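Long-range contacts in LP04448p (Drosophila melanogaster, PDB 2QK2), which probably binds tubulin through its TOG domains and takes part in microtubule plus-end tracking: residues L6-I12 against H46-E50; L36-E40 against M76-C80; G52-V58 against F92-A96; C99-L104 against A121-I125. One frame throughout, in Å; residues are numbered along the deposited sequence.

Contact 1: residues L6-I12 against H46-E50; sequences LLDPVDI and HPKLE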
loop_
_atom_site.group_PDB
_atom_site.type_symbol
_atom_site.label_atom_id
_atom_site.label_comp_id
_atom_site.label_asym_id
_atom_site.label_seq_id
_atom_site.Cartn_x
_atom_site.Cartn_y
_atom_site.Cartn_z
ATOM N N LEU A 6 -18.182 14.876 11.648
ATOM C CA LEU A 6 -17.086 14.032 11.184
ATOM C C LEU A 6 -16.917 14.208 9.678
ATOM O O LEU A 6 -15.876 13.872 9.116
ATOM C CB LEU A 6 -17.378 12.559 11.485
ATOM C CG LEU A 6 -17.411 12.091 12.943
ATOM C CD1 LEU A 6 -17.850 10.634 12.991
ATOM C CD2 LEU A 6 -16.035 12.257 13.576
ATOM N N LEU A 7 -17.956 14.731 9.031
ATOM C CA LEU A 7 -17.940 14.951 7.590
ATOM C C LEU A 7 -17.486 16.373 7.275
ATOM O O LEU A 7 -17.459 16.787 6.115
ATOM C CB LEU A 7 -19.338 14.727 7.009
ATOM C CG LEU A 7 -20.033 13.404 7.338
ATOM C CD1 LEU A 7 -21.453 13.441 6.789
ATOM C CD2 LEU A 7 -19.253 12.235 6.755
ATOM N N ASP A 8 -17.131 17.114 8.317
ATOM C CA ASP A 8 -16.688 18.491 8.158
ATOM C C ASP A 8 -15.171 18.567 7.976
ATOM O O ASP A 8 -14.414 18.284 8.901
ATOM C CB ASP A 8 -17.122 19.304 9.380
ATOM C CG ASP A 8 -16.794 20.771 9.244
ATOM O OD1 ASP A 8 -17.108 21.353 8.183
ATOM O OD2 ASP A 8 -16.228 21.341 10.201
ATOM N N PRO A 9 -14.710 18.952 6.773
ATOM C CA PRO A 9 -13.276 19.060 6.470
ATOM C C PRO A 9 -12.535 19.964 7.452
ATOM O O PRO A 9 -12.898 21.129 7.633
ATOM C CB PRO A 9 -13.262 19.619 5.049
ATOM C CG PRO A 9 -14.543 19.090 4.466
ATOM C CD PRO A 9 -15.515 19.321 5.596
ATOM N N VAL A 10 -11.501 19.424 8.088
ATOM C CA VAL A 10 -10.722 20.187 9.049
ATOM C C VAL A 10 -9.357 20.588 8.495
ATOM O O VAL A 10 -8.709 19.820 7.785
ATOM C CB VAL A 10 -10.518 19.391 10.353
ATOM C CG1 VAL A 10 -9.596 20.150 11.291
ATOM C CG2 VAL A 10 -11.864 19.155 11.026
ATOM N N ASP A 11 -8.939 21.806 8.825
ATOM C CA ASP A 11 -7.654 22.340 8.393
ATOM C C ASP A 11 -6.603 21.947 9.425
ATOM O O ASP A 11 -6.290 22.734 10.320
ATOM C CB ASP A 11 -7.731 23.865 8.305
ATOM C CG ASP A 11 -6.426 24.496 7.853
ATOM O OD1 ASP A 11 -5.369 23.842 7.955
ATOM O OD2 ASP A 11 -6.456 25.659 7.404
ATOM N N ILE A 12 -6.058 20.740 9.313
ATOM C CA ILE A 12 -5.051 20.302 10.271
ATOM C C ILE A 12 -3.682 20.926 10.002
ATOM O O ILE A 12 -2.837 20.989 10.892
ATOM C CB ILE A 12 -4.886 18.761 10.282
ATOM C CG1 ILE A 12 -4.425 18.273 8.909
ATOM C CG2 ILE A 12 -6.192 18.100 10.704
ATOM C CD1 ILE A 12 -3.924 16.844 8.924
ATOM N N HIS A 46 -9.578 14.192 13.452
ATOM C CA HIS A 46 -10.256 14.775 12.298
ATOM C C HIS A 46 -10.152 13.885 11.065
ATOM O O HIS A 46 -9.304 14.104 10.198
ATOM C CB HIS A 46 -9.652 16.146 12.004
ATOM C CG HIS A 46 -9.562 17.026 13.209
ATOM N ND1 HIS A 46 -10.675 17.493 13.874
ATOM C CD2 HIS A 46 -8.490 17.498 13.890
ATOM C CE1 HIS A 46 -10.294 18.216 14.912
ATOM N NE2 HIS A 46 -8.973 18.235 14.944
ATOM N N PRO A 47 -11.033 12.879 10.961
ATOM C CA PRO A 47 -11.060 11.933 9.840
ATOM C C PRO A 47 -11.293 12.555 8.463
ATOM O O PRO A 47 -10.968 11.948 7.441
ATOM C CB PRO A 47 -12.170 10.961 10.240
ATOM C CG PRO A 47 -13.106 11.831 11.010
ATOM C CD PRO A 47 -12.161 12.634 11.876
ATOM N N LYS A 48 -11.856 13.759 8.432
ATOM C CA LYS A 48 -12.113 14.442 7.166
ATOM C C LYS A 48 -11.161 15.630 7.059
ATOM O O LYS A 48 -11.204 16.553 7.872
ATOM C CB LYS A 48 -13.566 14.920 7.105
ATOM C CG LYS A 48 -13.980 15.511 5.769
ATOM C CD LYS A 48 -13.992 14.457 4.676
ATOM C CE LYS A 48 -14.481 15.044 3.359
ATOM N NZ LYS A 48 -14.551 14.025 2.269
ATOM N N LEU A 49 -10.301 15.605 6.048
ATOM C CA LEU A 49 -9.315 16.661 5.874
ATOM C C LEU A 49 -9.626 17.651 4.763
ATOM O O LEU A 49 -10.065 17.284 3.675
ATOM C CB LEU A 49 -7.934 16.039 5.642
ATOM C CG LEU A 49 -7.487 15.079 6.753
ATOM C CD1 LEU A 49 -6.167 14.417 6.387
ATOM C CD2 LEU A 49 -7.362 15.850 8.062
ATOM N N GLU A 50 -9.379 18.920 5.060
ATOM C CA GLU A 50 -9.601 20.009 4.119
ATOM C C GLU A 50 -8.527 19.987 3.027
ATOM O O GLU A 50 -7.433 19.450 3.231
ATOM C CB GLU A 50 -9.538 21.328 4.887
ATOM C CG GLU A 50 -9.914 22.567 4.108
ATOM C CD GLU A 50 -9.788 23.818 4.961
ATOM O OE1 GLU A 50 -8.644 24.258 5.211
ATOM O OE2 GLU A 50 -10.831 24.347 5.398
HETATM O O HOH W 1 -13.067 15.863 10.261
#

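Contact 2: residues L36-E40 against M76-C80; sequences LEVLE and MAGKC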
loop_
_atom_site.group_PDB
_atom_site.type_symbol
_atom_site.label_atom_id
_atom_site.label_comp_id
_atom_site.label_asym_id
_atom_site.label_seq_id
_atom_site.Cartn_x
_atom_site.Cartn_y
_atom_site.Cartn_z
ATOM N N LEU A 36 5.498 13.507 15.517
ATOM C CA LEU A 36 4.610 12.472 14.992
ATOM C C LEU A 36 3.423 12.193 15.924
ATOM O O LEU A 36 2.311 11.928 15.452
ATOM C CB LEU A 36 5.397 11.182 14.705
ATOM C CG LEU A 36 6.497 11.298 13.636
ATOM C CD1 LEU A 36 7.153 9.946 13.423
ATOM C CD2 LEU A 36 5.907 11.806 12.316
ATOM N N GLU A 37 3.654 12.255 17.236
ATOM C CA GLU A 37 2.585 12.032 18.222
ATOM C C GLU A 37 1.460 13.029 18.021
ATOM O O GLU A 37 0.285 12.667 17.959
ATOM C CB GLU A 37 3.081 12.239 19.649
ATOM C CG GLU A 37 3.827 11.103 20.271
ATOM C CD GLU A 37 4.003 11.332 21.762
ATOM O OE1 GLU A 37 2.981 11.323 22.486
ATOM O OE2 GLU A 37 5.151 11.538 22.205
ATOM N N VAL A 38 1.837 14.301 17.968
ATOM C CA VAL A 38 0.874 15.373 17.793
ATOM C C VAL A 38 0.122 15.210 16.480
ATOM O O VAL A 38 -1.094 15.376 16.432
ATOM C CB VAL A 38 1.573 16.750 17.828
ATOM C CG1 VAL A 38 0.575 17.853 17.542
ATOM C CG2 VAL A 38 2.200 16.969 19.202
ATOM N N LEU A 39 0.849 14.881 15.416
ATOM C CA LEU A 39 0.228 14.696 14.111
ATOM C C LEU A 39 -0.736 13.517 14.138
ATOM O O LEU A 39 -1.872 13.622 13.675
ATOM C CB LEU A 39 1.286 14.450 13.034
ATOM C CG LEU A 39 0.751 14.079 11.642
ATOM C CD1 LEU A 39 -0.062 15.231 11.062
ATOM C CD2 LEU A 39 1.926 13.740 10.731
ATOM N N GLU A 40 -0.286 12.390 14.682
ATOM C CA GLU A 40 -1.150 11.221 14.727
ATOM C C GLU A 40 -2.462 11.528 15.442
ATOM O O GLU A 40 -3.517 11.035 15.043
ATOM C CB GLU A 40 -0.457 10.040 15.406
ATOM C CG GLU A 40 -1.219 8.735 15.187
ATOM C CD GLU A 40 -0.443 7.502 15.617
ATOM O OE1 GLU A 40 0.761 7.397 15.278
ATOM O OE2 GLU A 40 -1.046 6.630 16.281
HETATM N N MSE A 76 5.235 4.782 13.263
HETATM C CA MSE A 76 4.378 5.944 13.511
HETATM C C MSE A 76 4.195 6.768 12.234
HETATM O O MSE A 76 3.095 7.241 11.940
HETATM C CB MSE A 76 4.975 6.849 14.596
HETATM C CG MSE A 76 4.989 6.267 16.014
HETATM SE SE MSE A 76 5.755 7.595 17.239
HETATM C CE MSE A 76 4.219 8.727 17.471
ATOM N N ALA A 77 5.281 6.953 11.491
ATOM C CA ALA A 77 5.231 7.720 10.250
ATOM C C ALA A 77 4.368 6.988 9.216
ATOM O O ALA A 77 3.639 7.615 8.446
ATOM C CB ALA A 77 6.646 7.940 9.712
ATOM N N GLY A 78 4.454 5.661 9.201
ATOM C CA GLY A 78 3.647 4.883 8.279
ATOM C C GLY A 78 2.175 5.042 8.621
ATOM O O GLY A 78 1.341 5.254 7.743
ATOM N N LYS A 79 1.858 4.955 9.909
ATOM C CA LYS A 79 0.481 5.097 10.370
ATOM C C LYS A 79 -0.059 6.479 9.994
ATOM O O LYS A 79 -1.155 6.602 9.445
ATOM C CB LYS A 79 0.417 4.904 11.890
ATOM C CG LYS A 79 -0.986 4.993 12.470
ATOM C CD LYS A 79 -1.848 3.862 11.945
ATOM C CE LYS A 79 -3.235 3.874 12.566
ATOM N NZ LYS A 79 -4.051 2.727 12.063
ATOM N N CYS A 80 0.713 7.520 10.286
ATOM C CA CYS A 80 0.295 8.880 9.951
ATOM C C CYS A 80 0.040 9.038 8.450
ATOM O O CYS A 80 -0.909 9.707 8.047
ATOM C CB CYS A 80 1.360 9.892 10.388
ATOM S SG CYS A 80 1.404 10.217 12.166
#

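Contact 3: residues G52-V58 against F92-A96; sequences GEYGALV and FSNYA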
loop_
_atom_site.group_PDB
_atom_site.type_symbol
_atom_site.label_atom_id
_atom_site.label_comp_id
_atom_site.label_asym_id
_atom_site.label_seq_id
_atom_site.Cartn_x
_atom_site.Cartn_y
_atom_site.Cartn_z
ATOM N N GLY A 52 -5.535 21.286 0.653
ATOM C CA GLY A 52 -4.382 22.075 1.055
ATOM C C GLY A 52 -3.088 21.590 0.439
ATOM O O GLY A 52 -3.093 20.659 -0.363
ATOM N N GLU A 53 -1.977 22.224 0.809
ATOM C CA GLU A 53 -0.666 21.843 0.289
ATOM C C GLU A 53 -0.022 20.838 1.239
ATOM O O GLU A 53 0.687 21.223 2.166
ATOM C CB GLU A 53 0.232 23.077 0.168
ATOM C CG GLU A 53 -0.331 24.182 -0.717
ATOM C CD GLU A 53 -0.654 23.696 -2.110
ATOM O OE1 GLU A 53 0.214 23.032 -2.718
ATOM O OE2 GLU A 53 -1.770 23.975 -2.599
ATOM N N TYR A 54 -0.258 19.552 1.002
ATOM C CA TYR A 54 0.290 18.511 1.871
ATOM C C TYR A 54 1.652 17.989 1.436
ATOM O O TYR A 54 2.236 17.126 2.099
ATOM C CB TYR A 54 -0.698 17.343 1.972
ATOM C CG TYR A 54 -1.973 17.694 2.704
ATOM C CD1 TYR A 54 -3.100 18.153 2.017
ATOM C CD2 TYR A 54 -2.042 17.593 4.092
ATOM C CE1 TYR A 54 -4.273 18.506 2.709
ATOM C CE2 TYR A 54 -3.193 17.939 4.787
ATOM C CZ TYR A 54 -4.305 18.394 4.095
ATOM O OH TYR A 54 -5.440 18.730 4.801
ATOM N N GLY A 55 2.164 18.513 0.330
ATOM C CA GLY A 55 3.452 18.062 -0.165
ATOM C C GLY A 55 4.569 18.001 0.872
ATOM O O GLY A 55 5.277 16.991 0.971
ATOM N N ALA A 56 4.737 19.073 1.644
ATOM C CA ALA A 56 5.798 19.122 2.652
ATOM C C ALA A 56 5.605 18.042 3.709
ATOM O O ALA A 56 6.567 17.405 4.141
ATOM C CB ALA A 56 5.844 20.515 3.319
ATOM N N LEU A 57 4.359 17.836 4.120
ATOM C CA LEU A 57 4.061 16.831 5.130
ATOM C C LEU A 57 4.350 15.425 4.601
ATOM O O LEU A 57 4.973 14.610 5.284
ATOM C CB LEU A 57 2.595 16.943 5.577
ATOM C CG LEU A 57 2.148 15.908 6.618
ATOM C CD1 LEU A 57 3.091 15.929 7.821
ATOM C CD2 LEU A 57 0.714 16.196 7.048
ATOM N N VAL A 58 3.908 15.140 3.381
ATOM C CA VAL A 58 4.144 13.824 2.791
ATOM C C VAL A 58 5.648 13.553 2.662
ATOM O O VAL A 58 6.123 12.451 2.951
ATOM C CB VAL A 58 3.459 13.703 1.401
ATOM C CG1 VAL A 58 3.822 12.354 0.744
ATOM C CG2 VAL A 58 1.936 13.804 1.569
ATOM N N PHE A 92 -5.641 12.735 -2.429
ATOM C CA PHE A 92 -4.253 12.326 -2.196
ATOM C C PHE A 92 -3.559 11.879 -3.482
ATOM O O PHE A 92 -2.335 11.729 -3.515
ATOM C CB PHE A 92 -4.200 11.177 -1.167
ATOM C CG PHE A 92 -2.813 10.910 -0.622
ATOM C CD1 PHE A 92 -2.325 11.637 0.467
ATOM C CD2 PHE A 92 -1.980 9.965 -1.225
ATOM C CE1 PHE A 92 -1.023 11.428 0.947
ATOM C CE2 PHE A 92 -0.679 9.751 -0.756
ATOM C CZ PHE A 92 -0.199 10.483 0.332
ATOM N N SER A 93 -4.341 11.691 -4.546
ATOM C CA SER A 93 -3.817 11.205 -5.822
ATOM C C SER A 93 -2.502 11.801 -6.308
ATOM O O SER A 93 -1.641 11.075 -6.806
ATOM C CB SER A 93 -4.876 11.347 -6.928
ATOM O OG SER A 93 -5.138 12.705 -7.234
ATOM N N ASN A 94 -2.333 13.112 -6.173
ATOM C CA ASN A 94 -1.101 13.743 -6.640
ATOM C C ASN A 94 0.174 13.362 -5.892
ATOM O O ASN A 94 1.267 13.566 -6.409
ATOM C CB ASN A 94 -1.245 15.269 -6.642
ATOM C CG ASN A 94 -1.978 15.780 -7.871
ATOM O OD1 ASN A 94 -1.688 15.363 -8.996
ATOM N ND2 ASN A 94 -2.927 16.687 -7.664
ATOM N N TYR A 95 0.037 12.809 -4.689
ATOM C CA TYR A 95 1.206 12.410 -3.898
ATOM C C TYR A 95 1.483 10.907 -3.995
ATOM O O TYR A 95 2.580 10.446 -3.670
ATOM C CB TYR A 95 0.999 12.778 -2.424
ATOM C CG TYR A 95 0.510 14.193 -2.202
ATOM C CD1 TYR A 95 -0.799 14.437 -1.790
ATOM C CD2 TYR A 95 1.346 15.289 -2.429
ATOM C CE1 TYR A 95 -1.268 15.741 -1.609
ATOM C CE2 TYR A 95 0.887 16.603 -2.252
ATOM C CZ TYR A 95 -0.419 16.819 -1.842
ATOM O OH TYR A 95 -0.885 18.103 -1.654
ATOM N N ALA A 96 0.488 10.154 -4.455
ATOM C CA ALA A 96 0.579 8.697 -4.562
ATOM C C ALA A 96 1.798 8.089 -5.265
ATOM O O ALA A 96 2.510 7.275 -4.677
ATOM C CB ALA A 96 -0.704 8.150 -5.200
#

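Contact 4: residues C99-L104 against A121-I125; sequences CVPSLL and AIDAI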
loop_
_atom_site.group_PDB
_atom_site.type_symbol
_atom_site.label_atom_id
_atom_site.label_comp_id
_atom_site.label_asym_id
_atom_site.label_seq_id
_atom_site.Cartn_x
_atom_site.Cartn_y
_atom_site.Cartn_z
ATOM N N CYS A 99 5.046 8.058 -3.367
ATOM C CA CYS A 99 4.993 7.257 -2.147
ATOM C C CYS A 99 5.124 5.752 -2.369
ATOM O O CYS A 99 5.839 5.075 -1.634
ATOM C CB CYS A 99 3.680 7.505 -1.396
ATOM S SG CYS A 99 3.522 9.109 -0.589
ATOM N N VAL A 100 4.422 5.231 -3.373
ATOM C CA VAL A 100 4.410 3.793 -3.645
ATOM C C VAL A 100 5.774 3.093 -3.680
ATOM O O VAL A 100 5.991 2.127 -2.948
ATOM C CB VAL A 100 3.611 3.491 -4.943
ATOM C CG1 VAL A 100 3.769 2.023 -5.344
ATOM C CG2 VAL A 100 2.127 3.808 -4.712
ATOM N N PRO A 101 6.704 3.559 -4.526
ATOM C CA PRO A 101 8.029 2.934 -4.607
ATOM C C PRO A 101 8.768 2.898 -3.262
ATOM O O PRO A 101 9.381 1.891 -2.910
ATOM C CB PRO A 101 8.758 3.804 -5.632
ATOM C CG PRO A 101 7.650 4.269 -6.522
ATOM C CD PRO A 101 6.562 4.619 -5.539
ATOM N N SER A 102 8.709 4.003 -2.520
ATOM C CA SER A 102 9.380 4.103 -1.222
ATOM C C SER A 102 8.805 3.121 -0.215
ATOM O O SER A 102 9.544 2.461 0.518
ATOM C CB SER A 102 9.254 5.523 -0.658
ATOM O OG SER A 102 9.756 6.478 -1.573
ATOM N N LEU A 103 7.481 3.037 -0.166
ATOM C CA LEU A 103 6.824 2.124 0.758
ATOM C C LEU A 103 7.167 0.665 0.442
ATOM O O LEU A 103 7.511 -0.105 1.345
ATOM C CB LEU A 103 5.309 2.336 0.718
ATOM C CG LEU A 103 4.839 3.646 1.369
ATOM C CD1 LEU A 103 3.375 3.899 1.039
ATOM C CD2 LEU A 103 5.043 3.566 2.886
ATOM N N LEU A 104 7.081 0.286 -0.832
ATOM C CA LEU A 104 7.382 -1.088 -1.238
ATOM C C LEU A 104 8.802 -1.503 -0.852
ATOM O O LEU A 104 9.013 -2.589 -0.309
ATOM C CB LEU A 104 7.186 -1.260 -2.749
ATOM C CG LEU A 104 5.737 -1.181 -3.244
ATOM C CD1 LEU A 104 5.703 -1.199 -4.768
ATOM C CD2 LEU A 104 4.936 -2.336 -2.668
ATOM N N ALA A 121 -0.542 1.993 5.111
ATOM C CA ALA A 121 -0.192 3.165 4.326
ATOM C C ALA A 121 -0.322 2.928 2.831
ATOM O O ALA A 121 -1.004 3.688 2.142
ATOM C CB ALA A 121 1.231 3.625 4.661
ATOM N N ILE A 122 0.318 1.883 2.315
ATOM C CA ILE A 122 0.233 1.649 0.883
ATOM C C ILE A 122 -1.189 1.307 0.437
ATOM O O ILE A 122 -1.591 1.656 -0.675
ATOM C CB ILE A 122 1.252 0.567 0.411
ATOM C CG1 ILE A 122 1.432 0.672 -1.106
ATOM C CG2 ILE A 122 0.781 -0.832 0.791
ATOM C CD1 ILE A 122 2.619 -0.092 -1.627
ATOM N N ASP A 123 -1.964 0.659 1.306
ATOM C CA ASP A 123 -3.343 0.315 0.965
ATOM C C ASP A 123 -4.212 1.581 0.866
ATOM O O ASP A 123 -5.000 1.737 -0.074
ATOM C CB ASP A 123 -3.940 -0.643 2.009
ATOM C CG ASP A 123 -3.390 -2.076 1.890
ATOM O OD1 ASP A 123 -2.569 -2.350 0.986
ATOM O OD2 ASP A 123 -3.786 -2.932 2.707
ATOM N N ALA A 124 -4.067 2.483 1.834
ATOM C CA ALA A 124 -4.837 3.720 1.831
ATOM C C ALA A 124 -4.451 4.555 0.614
ATOM O O ALA A 124 -5.295 5.177 -0.018
ATOM C CB ALA A 124 -4.580 4.503 3.122
ATOM N N ILE A 125 -3.169 4.549 0.277
ATOM C CA ILE A 125 -2.687 5.308 -0.863
ATOM C C ILE A 125 -3.207 4.731 -2.177
ATOM O O ILE A 125 -3.545 5.476 -3.106
ATOM C CB ILE A 125 -1.145 5.355 -0.865
ATOM C CG1 ILE A 125 -0.670 6.161 0.352
ATOM C CG2 ILE A 125 -0.630 5.971 -2.165
ATOM C CD1 ILE A 125 0.829 6.323 0.447
#

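Contact 1: residues L6-I12 against H46-E50
Val-10 lays its CG1 methyl over one face of the His-46 imidazole, a CH-pi contact 3.8 Å from CG1 to the ring centroid and 15° off the normal, while Ile-12 CG2 meets the same ring obliquely near CD2. With Val-10 CG1 anti to the backbone N (chi1 175°), CG2 also reaches the imidazole, 3.5 Å from His-46 ND1. Replacing His-46 with an alanine would probably take away the ring that covers the Val-10 methyls and leave a gap beside Ile-12. Next to the ring contact, the backbones form a single bridge, Val-10 with Leu-49: Val-10 N donates to Lys-48 O (2.9 Å), and Glu-50 N donates to Val-10 O (2.9 Å). A water accepts from Lys-48 N and donates to Asp-8 O. Pro-9 lies alongside the Lys-48 aliphatic chain, CG to CG 3.9 Å, and Ile-12 CG2 packs on Leu-49 CD2 at 3.7 Å. The carboxylates of Asp-11 and Glu-50, turned 56° apart, bring OD2 of the former within 3.4 Å of OE1 of the latter. Asp-11 OD1 takes the Ser-14 N-H, which probably eases this like-charge approach. Two loops are thus joined by backbone bonds and apolar packing, at the probable cost of some repulsion between the two acids.

Contact 2: residues L36-E40 against M76-C80
Leu-36 and Met-76 (a selenomethionine) lead the apolar packing, crossing obliquely with Leu-36 CB 3.9 Å from Met-76 CE. A bend at the last torsion (chi3 79°) turns that methyl back onto the first helix, where it also lies 3.7 Å from Glu-37 CG. Leu-36 CD1 reaches across to Ala-77, 4.2 Å from its CB. The sulfur contacts are made by Cys-80, whose SG sits against the other helix: 3.8 Å from Leu-39 CD2 and 3.7 Å from Glu-40 CB. The Glu-40 carboxylate meets the aliphatic part of Lys-79, not its ammonium. The two side chains cross at about a right angle, with Glu-40 CD 4.1 Å from Lys-79 CG, but OE2 stays 6.5 Å from Lys-79 NZ, which forms a salt bridge with Glu-120 instead; Glu-37 likewise pairs with Lys-33. In place of Glu-40, an alanine here would probably strip the cover from the Lys-79 CG methylene and open a gap between the helices there. The segment axes approach to 9.9 Å at 26°, running nearly the same way. Such near-parallel packing of helices 29-45 and 71-88, with helix 55-67 between them in sequence, is characteristic of the stacked helical layers of a HEAT-repeat alpha-solenoid.

Contact 3: residues G52-V58 against F92-A96
Gly-55 and Tyr-95 mark the nearest backbone approach, CA to CA 7.1 Å, where the start of helix 55-67 faces the early part of helix 93-105. That spacing is bridged mainly by the Tyr-95 phenol, which makes most of the second segment's contribution. With its CG set beside the backbone N and anti to the carbonyl carbon (chi1 -48°), the ring extends to the turn ahead of helix 55-67. There its hydroxyl accepts a bent hydrogen bond from Tyr-54 N, 3.1 Å to Tyr-95 OH with 145° at the hydrogen; the same N-H also makes a weak bond to Gly-52 O. Tyr-54 CB rests 3.9 Å from Tyr-95 CZ, and Tyr-95 OH comes up at the edge of the Tyr-54 ring, near its plane. Farther along the phenol, Tyr-95 CE2 lies 3.5 Å from Gly-55 N, an oblique approach to the start of the helix. Val-58 joins the two aromatic residues of the second segment: its CG2 sits 4.0 Å above one face of the Tyr-95 ring, toward the rim, and 3.8 Å from Phe-92 CE1. Within that segment Tyr-95 CB covers one face of the Phe-92 ring, so the aromatic pair forms a single surface for the valine. Tyr-54 turns its own hydroxyl the other way, to Glu-50 O, and its side chain packs on Leu-84 and Leu-88 of helix 71-88. The phenol of Tyr-95 therefore does two jobs: its oxygen helps to satisfy a backbone N-H ahead of the helix, while its carbons cover one part of Val-58.

Contact 4: residues C99-L104 against A121-I125
Ile-125 CD1 and Leu-103 CD1 meet tip to tip at 3.6 Å in the middle of this buried interface, and the same isoleucine methyl lies 3.6 Å from Cys-99 CB. An extended Ile-125 chain brings it there, with CG1 anti to the carbonyl carbon (chi1 -66°) and CD1 carried straight on. Leu-103 uses both branches: CD1 also sits over the helix backbone, 3.9 Å from Ile-122 CA, while CD2 reaches Ala-121 CB at 4.2 Å. One turn away, Ile-122 sends CD1 across Leu-104 at about a right angle, only 3.4 Å from Leu-104 CD2, a tight fit for two methyls. Val-100 completes the inner layer, its CG2 4.3 Å from Ile-125 CG2. These side chains come from antiparallel helices whose segment axes approach to 10.2 Å at 158°. Pro-101, which lacks an N-H, kinks the first helix, but the bonds of Leu-103 N to Cys-99 O and Leu-104 N to Val-100 O continue the helix past it. Farther out, Leu-81 and Ala-85 of helix 71-88 pack on Ile-125, and Phe-156 of helix 147-161 packs on Ile-122. On the same helix as Ile-122, Asp-123 reaches helix 147-161, packing on Phe-156 and forming a salt bridge with Arg-159. With every touching residue buried and apolar side chains making all the side-chain contacts, the two helices are held by shape and by exclusion of water rather than by polar bonds.

In the fold
From the N terminus, contact 1 closes the first loop, bringing the segment after helix 2-5 back to the turn beyond helix 29-45. Contact 2 crosses it: segment 36-40 lies within that loop, but its partner 76-80 lies beyond, on helix 71-88. Contact 3 opens after contact 1 has closed and crosses contact 2, linking helix 55-67 to helix 93-105; Leu-49 packs on Tyr-54 between contacts 1 and 3, and Leu-39 on Leu-57 between 2 and 3. Contact 4 follows in series, pairing helices 93-105 and 112-126 near the chain's centre. It shares helix 93-105 with contact 3, and Ala-121 touches Gly-78 of contact 2, continuing the helical stack.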